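Local coordinates for protein deoxyribose-phosphate aldolase (Toxoplasma gondii, PDB 4EIV) that is an aldolase of the deoxyribose-phosphate aldolase family and folds as a closed, eight-stranded parallel beta/alpha (TIM) barrel, at residues A88-P93 against D115-L120; T101-A106 against S142-V147; T152-L157 against A180-T185; A174-G179 against I204-Y209; I232-E237 against D265-G270. All blocks are in the same frame, centred on the assembly; numbering follows the deposited sequence. Where two conformers were deposited one is given.

Contact 1. Residues A88-P93 against D115-L120; sequences AAVNFP and DEIECL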
# COMPACT_ATOMS: atom_id res chain seq x y z
N ALA A 88 1.20 -5.41 -23.89
CA ALA A 88 1.10 -6.21 -25.10
C ALA A 88 1.57 -7.65 -24.83
O ALA A 88 2.72 -7.85 -24.39
CB ALA A 88 1.93 -5.61 -26.21
N ALA A 89 0.70 -8.61 -25.15
CA ALA A 89 0.97 -10.03 -24.93
C ALA A 89 1.68 -10.61 -26.16
O ALA A 89 1.11 -10.70 -27.24
CB ALA A 89 -0.36 -10.74 -24.66
N VAL A 90 2.94 -10.98 -25.97
CA VAL A 90 3.79 -11.50 -27.08
C VAL A 90 4.06 -12.99 -26.87
O VAL A 90 4.05 -13.49 -25.74
CB VAL A 90 5.10 -10.69 -27.25
CG1 VAL A 90 4.77 -9.21 -27.47
CG2 VAL A 90 6.05 -10.88 -26.07
N ASN A 91 4.24 -13.69 -27.99
CA ASN A 91 4.38 -15.16 -28.03
C ASN A 91 3.09 -15.89 -27.63
O ASN A 91 3.14 -17.02 -27.21
CB ASN A 91 5.55 -15.67 -27.17
CG ASN A 91 6.23 -16.91 -27.76
OD1 ASN A 91 6.01 -17.29 -28.93
ND2 ASN A 91 7.07 -17.55 -26.95
N PHE A 92 1.96 -15.20 -27.76
CA PHE A 92 0.66 -15.76 -27.45
C PHE A 92 0.03 -16.35 -28.72
O PHE A 92 0.30 -15.90 -29.82
CB PHE A 92 -0.29 -14.67 -26.88
CG PHE A 92 -0.21 -14.49 -25.38
CD1 PHE A 92 -1.34 -14.65 -24.59
CD2 PHE A 92 0.99 -14.11 -24.78
CE1 PHE A 92 -1.27 -14.46 -23.21
CE2 PHE A 92 1.07 -13.91 -23.40
CZ PHE A 92 -0.06 -14.10 -22.63
N PRO A 93 -0.86 -17.33 -28.54
CA PRO A 93 -1.33 -17.91 -27.27
C PRO A 93 -0.61 -19.18 -26.84
O PRO A 93 -0.91 -19.69 -25.76
CB PRO A 93 -2.80 -18.24 -27.57
CG PRO A 93 -2.78 -18.63 -29.01
CD PRO A 93 -1.69 -17.81 -29.67
N ASP A 115 3.02 0.03 -23.02
CA ASP A 115 3.80 0.42 -21.86
C ASP A 115 4.59 -0.74 -21.25
O ASP A 115 5.61 -0.53 -20.61
CB ASP A 115 2.87 0.97 -20.79
CG ASP A 115 2.08 2.15 -21.27
OD1 ASP A 115 2.66 3.24 -21.40
OD2 ASP A 115 0.88 1.97 -21.55
N GLU A 116 4.07 -1.95 -21.42
CA GLU A 116 4.71 -3.15 -20.87
C GLU A 116 4.54 -4.28 -21.86
O GLU A 116 3.69 -4.22 -22.75
CB GLU A 116 4.11 -3.58 -19.52
CG GLU A 116 4.13 -2.52 -18.43
CD GLU A 116 3.77 -3.06 -17.06
OE1 GLU A 116 3.88 -4.28 -16.82
OE2 GLU A 116 3.41 -2.23 -16.19
N ILE A 117 5.35 -5.32 -21.69
CA ILE A 117 5.30 -6.51 -22.52
C ILE A 117 5.09 -7.73 -21.61
O ILE A 117 5.72 -7.84 -20.57
CB ILE A 117 6.60 -6.70 -23.33
CG1 ILE A 117 6.80 -5.56 -24.33
CG2 ILE A 117 6.61 -8.05 -24.07
CD1 ILE A 117 5.66 -5.38 -25.35
N GLU A 118 4.19 -8.62 -22.02
CA GLU A 118 3.90 -9.87 -21.30
C GLU A 118 4.23 -11.03 -22.23
O GLU A 118 3.48 -11.31 -23.17
CB GLU A 118 2.46 -9.86 -20.82
CG GLU A 118 2.24 -8.70 -19.83
CD GLU A 118 0.82 -8.54 -19.30
OE1 GLU A 118 0.69 -7.93 -18.22
OE2 GLU A 118 -0.16 -8.97 -19.95
N CYS A 119 5.34 -11.72 -21.95
CA CYS A 119 5.88 -12.74 -22.84
C CYS A 119 5.63 -14.16 -22.34
O CYS A 119 6.14 -14.55 -21.30
CB CYS A 119 7.37 -12.48 -23.00
SG CYS A 119 8.21 -13.64 -24.11
N LEU A 120 4.91 -14.95 -23.12
CA LEU A 120 4.68 -16.35 -22.78
C LEU A 120 5.90 -17.17 -23.18
O LEU A 120 6.48 -16.94 -24.23
CB LEU A 120 3.42 -16.85 -23.48
CG LEU A 120 2.92 -18.28 -23.24
CD1 LEU A 120 2.63 -18.52 -21.74
CD2 LEU A 120 1.68 -18.57 -24.06

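Contact 2. Residues T101-A106 against S142-V147; sequences TVSLEA and SEVKKV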
# COMPACT_ATOMS: atom_id res chain seq x y z
N THR A 101 11.16 -13.91 -33.60
CA THR A 101 9.78 -13.59 -33.95
C THR A 101 9.10 -12.87 -32.79
O THR A 101 8.32 -11.95 -32.99
CB THR A 101 8.92 -14.80 -34.40
OG1 THR A 101 8.69 -15.69 -33.30
CG2 THR A 101 9.56 -15.56 -35.54
N VAL A 102 9.40 -13.29 -31.56
CA VAL A 102 8.81 -12.65 -30.39
C VAL A 102 9.37 -11.24 -30.20
O VAL A 102 8.64 -10.30 -29.87
CB VAL A 102 8.97 -13.51 -29.12
CG1 VAL A 102 8.27 -12.86 -27.96
CG2 VAL A 102 8.39 -14.92 -29.35
N SER A 103 10.66 -11.07 -30.42
CA SER A 103 11.24 -9.75 -30.35
C SER A 103 10.56 -8.80 -31.35
O SER A 103 10.28 -7.65 -31.02
CB SER A 103 12.73 -9.82 -30.58
OG SER A 103 13.33 -10.49 -29.49
N LEU A 104 10.25 -9.29 -32.56
CA LEU A 104 9.59 -8.46 -33.57
C LEU A 104 8.17 -8.03 -33.12
O LEU A 104 7.77 -6.88 -33.36
CB LEU A 104 9.60 -9.16 -34.95
CG LEU A 104 10.97 -9.22 -35.67
CD1 LEU A 104 10.91 -10.08 -36.92
CD2 LEU A 104 11.55 -7.84 -36.02
N GLU A 105 7.43 -8.91 -32.46
CA GLU A 105 6.12 -8.55 -31.90
C GLU A 105 6.29 -7.43 -30.86
O GLU A 105 5.52 -6.47 -30.84
CB GLU A 105 5.45 -9.70 -31.17
CG GLU A 105 5.12 -10.90 -31.98
CD GLU A 105 4.31 -11.84 -31.13
OE1 GLU A 105 3.12 -11.56 -30.93
OE2 GLU A 105 4.87 -12.84 -30.64
N ALA A 106 7.26 -7.60 -29.97
CA ALA A 106 7.51 -6.63 -28.90
C ALA A 106 7.91 -5.27 -29.46
O ALA A 106 7.41 -4.25 -29.01
CB ALA A 106 8.57 -7.16 -27.93
N SER A 142 15.94 -13.06 -22.49
CA SER A 142 17.03 -12.09 -22.63
C SER A 142 16.99 -11.30 -23.95
O SER A 142 17.35 -10.12 -23.98
CB SER A 142 18.40 -12.76 -22.44
OG SER A 142 18.68 -13.75 -23.41
N GLU A 143 16.60 -11.96 -25.04
CA GLU A 143 16.44 -11.30 -26.32
C GLU A 143 15.29 -10.30 -26.33
O GLU A 143 15.43 -9.20 -26.85
CB GLU A 143 16.30 -12.33 -27.44
CG GLU A 143 17.64 -13.02 -27.72
CD GLU A 143 18.68 -12.07 -28.26
OE1 GLU A 143 19.81 -12.06 -27.72
OE2 GLU A 143 18.34 -11.30 -29.18
N VAL A 144 14.17 -10.69 -25.73
CA VAL A 144 13.03 -9.77 -25.64
C VAL A 144 13.38 -8.59 -24.73
O VAL A 144 13.04 -7.43 -25.03
CB VAL A 144 11.74 -10.51 -25.20
CG1 VAL A 144 10.59 -9.51 -24.93
CG2 VAL A 144 11.33 -11.51 -26.27
N LYS A 145 14.05 -8.86 -23.61
CA LYS A 145 14.44 -7.76 -22.69
C LYS A 145 15.31 -6.71 -23.37
O LYS A 145 15.20 -5.54 -23.05
CB LYS A 145 15.13 -8.29 -21.43
CG LYS A 145 15.42 -7.24 -20.33
CD LYS A 145 14.23 -6.38 -19.89
CE LYS A 145 14.64 -5.28 -18.89
NZ LYS A 145 13.50 -4.35 -18.48
N LYS A 146 16.14 -7.13 -24.32
CA LYS A 146 16.99 -6.19 -25.05
C LYS A 146 16.18 -5.14 -25.80
O LYS A 146 16.59 -3.98 -25.89
CB LYS A 146 17.88 -6.92 -26.07
CG LYS A 146 19.05 -7.69 -25.47
CD LYS A 146 19.87 -8.36 -26.58
CE LYS A 146 20.99 -9.23 -26.03
NZ LYS A 146 21.67 -10.00 -27.12
N VAL A 147 15.04 -5.55 -26.36
CA VAL A 147 14.21 -4.62 -27.12
C VAL A 147 13.24 -3.83 -26.26
O VAL A 147 12.83 -2.74 -26.63
CB VAL A 147 13.47 -5.31 -28.32
CG1 VAL A 147 14.50 -5.98 -29.26
CG2 VAL A 147 12.45 -6.29 -27.87

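Contact 3. Residues T152-L157 against A180-T185; sequences TLKVVL and ADFLQT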
# COMPACT_ATOMS: atom_id res chain seq x y z
N THR A 152 8.83 -2.49 -18.59
CA THR A 152 8.63 -3.71 -17.85
C THR A 152 8.33 -4.90 -18.73
O THR A 152 7.42 -4.86 -19.59
CB THR A 152 7.45 -3.52 -16.86
OG1 THR A 152 7.76 -2.46 -15.94
CG2 THR A 152 7.15 -4.79 -16.08
N LEU A 153 9.09 -5.97 -18.51
CA LEU A 153 8.89 -7.27 -19.17
C LEU A 153 8.37 -8.27 -18.14
O LEU A 153 9.10 -8.62 -17.18
CB LEU A 153 10.17 -7.83 -19.78
CG LEU A 153 10.09 -9.21 -20.43
CD1 LEU A 153 9.06 -9.26 -21.52
CD2 LEU A 153 11.48 -9.62 -20.95
N LYS A 154 7.13 -8.70 -18.29
CA LYS A 154 6.57 -9.76 -17.49
C LYS A 154 6.74 -11.06 -18.26
O LYS A 154 6.54 -11.08 -19.49
CB LYS A 154 5.10 -9.54 -17.24
CG LYS A 154 4.71 -8.17 -16.70
CD LYS A 154 3.42 -8.33 -15.93
CE LYS A 154 2.79 -7.05 -15.41
NZ LYS A 154 2.15 -6.27 -16.51
N VAL A 155 7.18 -12.12 -17.59
CA VAL A 155 7.32 -13.43 -18.23
C VAL A 155 6.23 -14.35 -17.66
O VAL A 155 6.12 -14.54 -16.44
CB VAL A 155 8.71 -14.00 -18.04
CG1 VAL A 155 8.87 -15.35 -18.71
CG2 VAL A 155 9.74 -13.04 -18.62
N VAL A 156 5.42 -14.91 -18.56
CA VAL A 156 4.28 -15.73 -18.25
C VAL A 156 4.77 -17.17 -18.26
O VAL A 156 5.19 -17.69 -19.29
CB VAL A 156 3.15 -15.47 -19.25
CG1 VAL A 156 1.94 -16.17 -18.84
CG2 VAL A 156 2.87 -13.99 -19.42
N LEU A 157 4.65 -17.83 -17.11
CA LEU A 157 5.26 -19.14 -16.91
C LEU A 157 4.41 -20.35 -17.29
O LEU A 157 4.95 -21.46 -17.39
CB LEU A 157 5.67 -19.28 -15.43
CG LEU A 157 6.66 -18.26 -14.90
CD1 LEU A 157 6.92 -18.53 -13.40
CD2 LEU A 157 7.97 -18.26 -15.68
N ALA A 180 13.70 -11.27 -16.53
CA ALA A 180 12.33 -10.89 -16.23
C ALA A 180 12.26 -9.77 -15.19
O ALA A 180 12.98 -9.79 -14.20
CB ALA A 180 11.57 -12.10 -15.68
N ASP A 181 11.38 -8.79 -15.43
CA ASP A 181 11.04 -7.79 -14.41
C ASP A 181 9.88 -8.21 -13.50
O ASP A 181 9.71 -7.65 -12.43
CB ASP A 181 10.65 -6.48 -15.08
CG ASP A 181 11.76 -5.93 -15.92
OD1 ASP A 181 12.88 -5.63 -15.40
OD2 ASP A 181 11.53 -5.75 -17.14
N PHE A 182 9.04 -9.13 -13.97
CA PHE A 182 7.88 -9.68 -13.28
C PHE A 182 7.76 -11.14 -13.68
O PHE A 182 8.00 -11.50 -14.84
CB PHE A 182 6.56 -9.01 -13.72
CG PHE A 182 6.01 -7.95 -12.79
CD1 PHE A 182 6.50 -6.64 -12.82
CD2 PHE A 182 4.94 -8.24 -11.97
CE1 PHE A 182 5.94 -5.67 -11.98
CE2 PHE A 182 4.40 -7.31 -11.13
CZ PHE A 182 4.86 -6.04 -11.16
N LEU A 183 7.29 -11.97 -12.75
CA LEU A 183 6.88 -13.35 -13.02
C LEU A 183 5.37 -13.40 -12.93
O LEU A 183 4.78 -13.02 -11.92
CB LEU A 183 7.48 -14.33 -12.03
CG LEU A 183 9.00 -14.41 -12.05
CD1 LEU A 183 9.48 -15.43 -11.01
CD2 LEU A 183 9.53 -14.74 -13.45
N GLN A 184 4.74 -13.81 -14.03
CA GLN A 184 3.31 -13.90 -14.14
C GLN A 184 2.97 -15.38 -14.12
O GLN A 184 3.54 -16.18 -14.86
CB GLN A 184 2.83 -13.21 -15.41
CG GLN A 184 1.33 -13.36 -15.67
CD GLN A 184 0.83 -12.50 -16.83
OE1 GLN A 184 1.38 -11.44 -17.12
NE2 GLN A 184 -0.22 -12.97 -17.50
N THR A 185 2.00 -15.76 -13.30
CA THR A 185 1.69 -17.17 -13.11
C THR A 185 1.25 -17.89 -14.37
O THR A 185 1.63 -19.02 -14.61
CB THR A 185 0.56 -17.36 -12.05
OG1 THR A 185 -0.63 -16.63 -12.44
CG2 THR A 185 1.01 -16.91 -10.68

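Contact 4. Residues A174-G179 against I204-Y209; sequences AALEGG and IALREY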
# COMPACT_ATOMS: atom_id res chain seq x y z
N ALA A 174 14.71 -19.71 -14.51
CA ALA A 174 15.23 -19.42 -15.85
C ALA A 174 14.74 -18.06 -16.36
O ALA A 174 15.49 -17.32 -16.97
CB ALA A 174 14.86 -20.53 -16.84
N ALA A 175 13.50 -17.70 -16.08
CA ALA A 175 12.93 -16.42 -16.49
C ALA A 175 13.63 -15.28 -15.76
O ALA A 175 13.91 -14.25 -16.36
CB ALA A 175 11.45 -16.42 -16.20
N LEU A 176 13.91 -15.47 -14.47
CA LEU A 176 14.65 -14.48 -13.69
C LEU A 176 16.06 -14.30 -14.26
O LEU A 176 16.53 -13.17 -14.45
CB LEU A 176 14.72 -14.86 -12.21
CG LEU A 176 13.36 -14.85 -11.51
CD1 LEU A 176 13.48 -15.52 -10.14
CD2 LEU A 176 12.78 -13.42 -11.39
N GLU A 177 16.75 -15.42 -14.52
CA GLU A 177 18.11 -15.34 -15.08
C GLU A 177 18.11 -14.68 -16.45
O GLU A 177 19.07 -14.00 -16.81
CB GLU A 177 18.74 -16.74 -15.15
CG GLU A 177 18.99 -17.35 -13.77
CD GLU A 177 19.42 -18.82 -13.79
OE1 GLU A 177 19.23 -19.51 -14.82
OE2 GLU A 177 19.91 -19.29 -12.73
N GLY A 178 17.04 -14.87 -17.20
CA GLY A 178 16.91 -14.25 -18.50
C GLY A 178 16.67 -12.75 -18.47
O GLY A 178 16.81 -12.09 -19.49
N GLY A 179 16.30 -12.21 -17.31
CA GLY A 179 16.03 -10.78 -17.17
C GLY A 179 14.59 -10.36 -16.92
O GLY A 179 14.25 -9.20 -17.08
N ILE A 204 8.97 -18.45 -3.52
CA ILE A 204 10.24 -19.01 -3.06
C ILE A 204 11.34 -18.72 -4.07
O ILE A 204 12.45 -18.30 -3.73
CB ILE A 204 10.15 -20.52 -2.88
CG1 ILE A 204 9.24 -20.85 -1.70
CG2 ILE A 204 11.54 -21.13 -2.63
CD1 ILE A 204 8.89 -22.32 -1.63
N ALA A 205 11.04 -18.94 -5.35
CA ALA A 205 12.02 -18.70 -6.40
C ALA A 205 12.51 -17.26 -6.40
O ALA A 205 13.71 -16.98 -6.50
CB ALA A 205 11.44 -19.06 -7.77
N LEU A 206 11.58 -16.33 -6.30
CA LEU A 206 11.95 -14.92 -6.28
C LEU A 206 12.75 -14.56 -5.03
O LEU A 206 13.74 -13.83 -5.12
CB LEU A 206 10.71 -14.06 -6.40
CG LEU A 206 10.96 -12.57 -6.42
CD1 LEU A 206 11.99 -12.17 -7.46
CD2 LEU A 206 9.64 -11.87 -6.65
N ARG A 207 12.35 -15.08 -3.87
CA ARG A 207 13.05 -14.81 -2.60
C ARG A 207 14.50 -15.26 -2.71
O ARG A 207 15.42 -14.52 -2.37
CB ARG A 207 12.36 -15.55 -1.45
CG ARG A 207 12.97 -15.27 -0.06
CD ARG A 207 12.15 -15.85 1.10
NE ARG A 207 10.72 -15.53 0.94
CZ ARG A 207 9.75 -16.39 0.63
NH1 ARG A 207 9.97 -17.70 0.51
NH2 ARG A 207 8.51 -15.94 0.47
N GLU A 208 14.70 -16.48 -3.22
CA GLU A 208 16.04 -17.03 -3.35
C GLU A 208 16.86 -16.33 -4.39
O GLU A 208 18.06 -16.17 -4.23
CB GLU A 208 15.97 -18.52 -3.63
CG GLU A 208 15.39 -19.27 -2.46
CD GLU A 208 15.24 -20.75 -2.70
OE1 GLU A 208 14.91 -21.45 -1.72
OE2 GLU A 208 15.43 -21.21 -3.85
N TYR A 209 16.23 -15.90 -5.47
CA TYR A 209 16.93 -15.17 -6.51
C TYR A 209 17.46 -13.84 -5.98
O TYR A 209 18.60 -13.43 -6.29
CB TYR A 209 16.00 -14.95 -7.70
CG TYR A 209 16.71 -14.31 -8.85
CD1 TYR A 209 17.55 -15.05 -9.67
CD2 TYR A 209 16.58 -12.95 -9.10
CE1 TYR A 209 18.22 -14.46 -10.72
CE2 TYR A 209 17.24 -12.35 -10.15
CZ TYR A 209 18.06 -13.12 -10.96
OH TYR A 209 18.73 -12.54 -12.00

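Contact 5. Residues I232-E237 against D265-G270; sequences IGIKIE and DKFRVG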
# COMPACT_ATOMS: atom_id res chain seq x y z
N ILE A 232 11.89 -6.99 -8.70
CA ILE A 232 11.14 -7.98 -9.49
C ILE A 232 9.77 -8.22 -8.87
O ILE A 232 9.63 -8.44 -7.67
CB ILE A 232 11.92 -9.30 -9.67
CG1 ILE A 232 13.29 -9.01 -10.31
CG2 ILE A 232 11.12 -10.27 -10.54
CD1 ILE A 232 14.28 -10.15 -10.25
N GLY A 233 8.75 -8.15 -9.70
CA GLY A 233 7.41 -8.32 -9.22
C GLY A 233 6.79 -9.66 -9.50
O GLY A 233 7.32 -10.50 -10.25
N ILE A 234 5.65 -9.90 -8.86
CA ILE A 234 4.84 -11.08 -9.13
C ILE A 234 3.45 -10.63 -9.56
O ILE A 234 2.86 -9.73 -8.96
CB ILE A 234 4.72 -12.05 -7.93
CG1 ILE A 234 4.03 -13.35 -8.35
CG2 ILE A 234 3.92 -11.44 -6.82
CD1 ILE A 234 3.97 -14.37 -7.25
N LYS A 235 2.97 -11.25 -10.63
CA LYS A 235 1.61 -11.05 -11.14
C LYS A 235 0.84 -12.35 -11.00
O LYS A 235 1.24 -13.38 -11.57
CB LYS A 235 1.60 -10.59 -12.60
CG LYS A 235 0.23 -10.50 -13.22
CD LYS A 235 0.19 -9.78 -14.53
CE LYS A 235 -1.18 -9.87 -15.18
NZ LYS A 235 -1.26 -9.07 -16.44
N ILE A 236 -0.24 -12.31 -10.23
CA ILE A 236 -1.11 -13.44 -9.98
C ILE A 236 -2.27 -13.32 -10.96
O ILE A 236 -3.08 -12.38 -10.87
CB ILE A 236 -1.58 -13.47 -8.53
CG1 ILE A 236 -0.38 -13.54 -7.57
CG2 ILE A 236 -2.49 -14.64 -8.28
CD1 ILE A 236 -0.71 -13.57 -6.09
N GLU A 237 -2.28 -14.20 -11.96
CA GLU A 237 -3.32 -14.23 -13.00
C GLU A 237 -4.35 -15.26 -12.56
O GLU A 237 -4.03 -16.43 -12.39
CB GLU A 237 -2.71 -14.53 -14.36
CG GLU A 237 -3.66 -14.40 -15.56
CD GLU A 237 -4.63 -15.54 -15.70
OE1 GLU A 237 -5.82 -15.24 -15.91
OE2 GLU A 237 -4.20 -16.73 -15.61
N ASP A 265 3.94 -1.26 -7.80
CA ASP A 265 5.24 -1.39 -8.46
C ASP A 265 5.76 -2.82 -8.58
O ASP A 265 6.43 -3.14 -9.55
CB ASP A 265 6.30 -0.53 -7.77
CG ASP A 265 6.25 0.92 -8.20
OD1 ASP A 265 5.15 1.47 -8.32
OD2 ASP A 265 7.33 1.51 -8.41
N LYS A 266 5.34 -3.71 -7.67
CA LYS A 266 5.85 -5.09 -7.61
C LYS A 266 4.77 -6.17 -7.50
O LYS A 266 5.09 -7.34 -7.26
CB LYS A 266 6.81 -5.24 -6.45
CG LYS A 266 6.22 -4.93 -5.09
CD LYS A 266 7.29 -5.03 -3.95
CE LYS A 266 8.45 -4.03 -4.05
NZ LYS A 266 9.48 -4.19 -2.97
N PHE A 267 3.51 -5.80 -7.72
CA PHE A 267 2.40 -6.72 -7.59
C PHE A 267 1.30 -6.35 -8.53
O PHE A 267 0.96 -5.17 -8.64
CB PHE A 267 1.89 -6.71 -6.16
CG PHE A 267 0.80 -7.68 -5.94
CD1 PHE A 267 1.04 -9.04 -6.11
CD2 PHE A 267 -0.45 -7.27 -5.54
CE1 PHE A 267 0.02 -9.96 -5.90
CE2 PHE A 267 -1.47 -8.18 -5.33
CZ PHE A 267 -1.22 -9.54 -5.52
N ARG A 268 0.74 -7.35 -9.22
CA ARG A 268 -0.37 -7.14 -10.11
C ARG A 268 -1.30 -8.35 -10.00
O ARG A 268 -0.85 -9.47 -9.69
CB ARG A 268 0.04 -6.98 -11.59
CG ARG A 268 1.04 -5.92 -11.88
CD ARG A 268 0.49 -4.49 -11.76
NE ARG A 268 1.64 -3.61 -11.61
CZ ARG A 268 2.45 -3.24 -12.59
NH1 ARG A 268 2.21 -3.56 -13.85
NH2 ARG A 268 3.51 -2.51 -12.31
N VAL A 269 -2.57 -8.12 -10.27
CA VAL A 269 -3.54 -9.17 -10.37
C VAL A 269 -4.12 -9.09 -11.77
O VAL A 269 -4.64 -8.05 -12.19
CB VAL A 269 -4.65 -9.02 -9.33
CG1 VAL A 269 -5.77 -10.03 -9.57
CG2 VAL A 269 -4.07 -9.18 -7.95
N GLY A 270 -3.99 -10.18 -12.52
CA GLY A 270 -4.59 -10.28 -13.85
C GLY A 270 -5.89 -11.05 -13.78
O GLY A 270 -5.95 -12.10 -13.19

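Contact 1. Residues A88-P93 against D115-L120
Val90 and Ile117 mark the tight side of this parallel strand pair: their side chains cross at about a right angle, and Val90 CG2 lies 3.5 Å from Ile117 CG2. The same methyl also reaches Cys119 CB at 3.7 Å. It can serve both because, with chi1 at -56°, CG2 sits between the backbone N and the carbonyl carbon while CG1 is turned anti to that carbon. Ala88 CB packs beside Ile117 CD1, so Ala88, Val90, Ile117 and Cys119 form one continuous apolar face. Four backbone bonds hold the strands in parallel register, among them Glu118 N to Ala88 O at 2.9 Å, with a nearly straight 173° at the hydrogen. Beyond the last bridge the buried Asn91 and Leu120 stay close: Asn91 ND2 donates to Leu120 O (2.8 Å, 147°), while its OD1 is bound by Gly97 N.

The solvent side begins at Phe92, which is partly exposed, and Pro93, which is exposed. The Phe92 ring, with Ala89 CB over the centre of one face, meets Leu120 CB obliquely through CE2 at 3.8 Å. Pro93, after a cis peptide, meets Leu120 CD2 with its carbonyl O at 3.3 Å. Helix 99-111 covers the Val90 face through Val102 and Glu105, whereas Glu118 points to the barrel interior, towards Ser61 and Lys154, and strand 152-156 continues the sheet beyond strand 116-120.

Contact 2. Residues T101-A106 against S142-V147
Helices 101-106 and 142-147 run nearly alongside, their short axes 9.0 Å apart at closest approach and inclined by 25°, with Ser103 CA and Val144 CA only 5.0 Å apart. Both belong to the outer helical layer of the beta/alpha barrel, where neighbouring helices pack side by side around the sheet. The close approach of the backbones is allowed by small residues on the first helix, Ser103 and Ala106, which face valines on the second.

At the barrel side Val102 CG1 meets Val144 CG2 at 3.7 Å. Val102 CG1 is anti to the backbone N (chi1 -177°), whereas the Val144 methyl that answers it is the one anti to the carbonyl carbon; the two side chains cross obliquely. Val102 also packs on Val90 and Val144 on Leu153, so this pair lies against the strands as well as between the helices. One turn further on, Ala106 CB rests near Val147 CG2 at 4.0 Å and, more loosely, near Val144 CG1 at 4.3 Å.

The polar group at the centre does not tie the helices together. Ser103 OG is hydrogen-bonded to Pro99 O in its own helix and merely packs against the neighbouring backbone at Glu143. Glu143 likewise spends its charge within its own helix: its chain is bent at chi2, and the extended Lys146 chain reaches back one turn to its carboxylate. There Lys146 NZ meets Glu143 OE1 on its syn side at 2.8 Å, 24° out of the carboxylate plane.

Contact 3. Residues T152-L157 against A180-T185
Lys154 and Phe182 lie side by side and point the same way, into the interior of the closed parallel barrel, from strands 152-156 and 182-184 of one right-handed beta-alpha-beta unit. The lysine can be followed outward. Its CB lies 3.8 Å from Phe182 CB, CG comes to 3.6 Å of that same Phe182 CB, and CD sits between Phe182 CB and Gln184 OE1. CE then stands over one face of the phenyl ring, 4.2 Å above its plane and displaced toward the rim. A bend at chi4 (75°) turns NZ to the carboxylates of Glu116, Glu118 and Glu31, outside this strand pair; its cation-pi contact with the ring is long and at most weakly attractive. Salt bridges to those three acids thus hold the buried ammonium group.

Gln184 runs extended beside Val156, with the amide carbon CD touching Val156 CG2. Its NE2 donates to Ser186 O, while OE1 is buried here without a polar partner in the model. On the opposite face of the sheet Val155 CG2 packs against Ala180 CB.

The backbone register is carried by bonds such as Gln184 N to Val155 O, at 2.9 Å and 173°. At the start of the pair Leu153 O accepts from both Asp181 N and Phe182 N. Asp181 returns a bond through its side chain: OD2, which also holds Lys145, takes Leu153 N on its anti lone pair at 2.8 Å.

Contact 4. Residues A174-G179 against I204-Y209
Two helices of the outer layer, 165-178 and 196-210, meet here near their C-terminal ends through one leucine and one tyrosine. Leu176 CB stands over the centre of the Tyr209 ring, 3.7 Å from the centroid and 7° off the normal, which defines a CH-pi contact on the face. The side chains slide past each other in opposite directions, so Leu176 CD1 reaches back to Tyr209 CB at 3.6 Å while the phenol end extends over the leucine backbone. Tyr209 stretches across the gap between axes 10.8 Å apart and inclined by 41° because its ring is turned opposite the main-chain nitrogen (chi1 -175°). These are neighbouring helices of the beta/alpha barrel, and here the tyrosine spans the gap between them; Leu176 and Tyr209 both also pack on Ile232, just before the next strand. Leu206 adds a looser touch, its CD1 4.2 Å from Leu176 CD2, the two side chains crossing at about a right angle.

Helix 165-178 ends in a Schellman motif at Gly179, whose positive phi suits glycine. Gly179 N bonds to Leu176 O at 3.0 Å, and Arg230 donates both to that carbonyl oxygen and to Tyr209 OH.

Contact 5. Residues I232-E237 against D265-G270
Ile236 CD1 abuts the edge of the Phe267 ring, near its plane, at 3.7 Å from CE1. In the conformer given, Ile234 CG2 comes to the same ring's edge, 3.8 Å from CD1. Phe267 CG is anti to the backbone N (chi1 -177°), which carries the ring's end back toward strand 233-237. On the other face of the sheet the extended Lys235 passes over the neighbouring strand: CG lies 3.9 Å from Arg268 CB, and CE rests 3.7 Å from Gly270 CA. The absence of a side chain at Gly270 makes that passage possible, since a CB there would collide with Lys235 CE.

Four backbone bonds set these residues opposite one another, from Ile234 N to Lys266 O at the start to Gly270 N to Ile236 O (2.9 Å) at the end. In those two the donor stands above the carbonyl plane, 42° and 36° out of it, whereas the middle pair is less tilted.

Further out, Met253 of helix 243-257 packs on Ile234, Ile236 and Phe267, and Phe29 meets the phenyl ring edge-to-face. Inside, Glu31 bridges Lys235 and Arg268, which also reach Glu118 and Glu116 respectively. Ser186 and His193 hold Glu237 OE2. Strands 233-237 and 267-271 thus form the seventh and eighth of the closed parallel TIM barrel, apolar toward helix 243-257 and charged toward the interior.

Overall arrangement
Contacts 1, 3 and 5 are strand pairs of a single closed parallel sheet, and contacts 2 and 4 join helices around it. Along the chain contact 1 crosses contact 2, and contact 3 crosses contact 4, as helices alternate with strands; contact 5 comes last. Strands 116-120 and 152-156 are neighbours, as are 182-184 and 233-237, so the three strand contacts follow one another round the barrel, centres 9 Å (1 to 3) and 8 Å (3 to 5) apart. Contacts 1 and 5, 14 Å apart, still meet across the interior through Glu118-Lys235 and Glu116-Arg268 salt bridges. The helix contacts lie farther out, each about 17 Å from the chain centre, so apolar packing lies between sheet and helices.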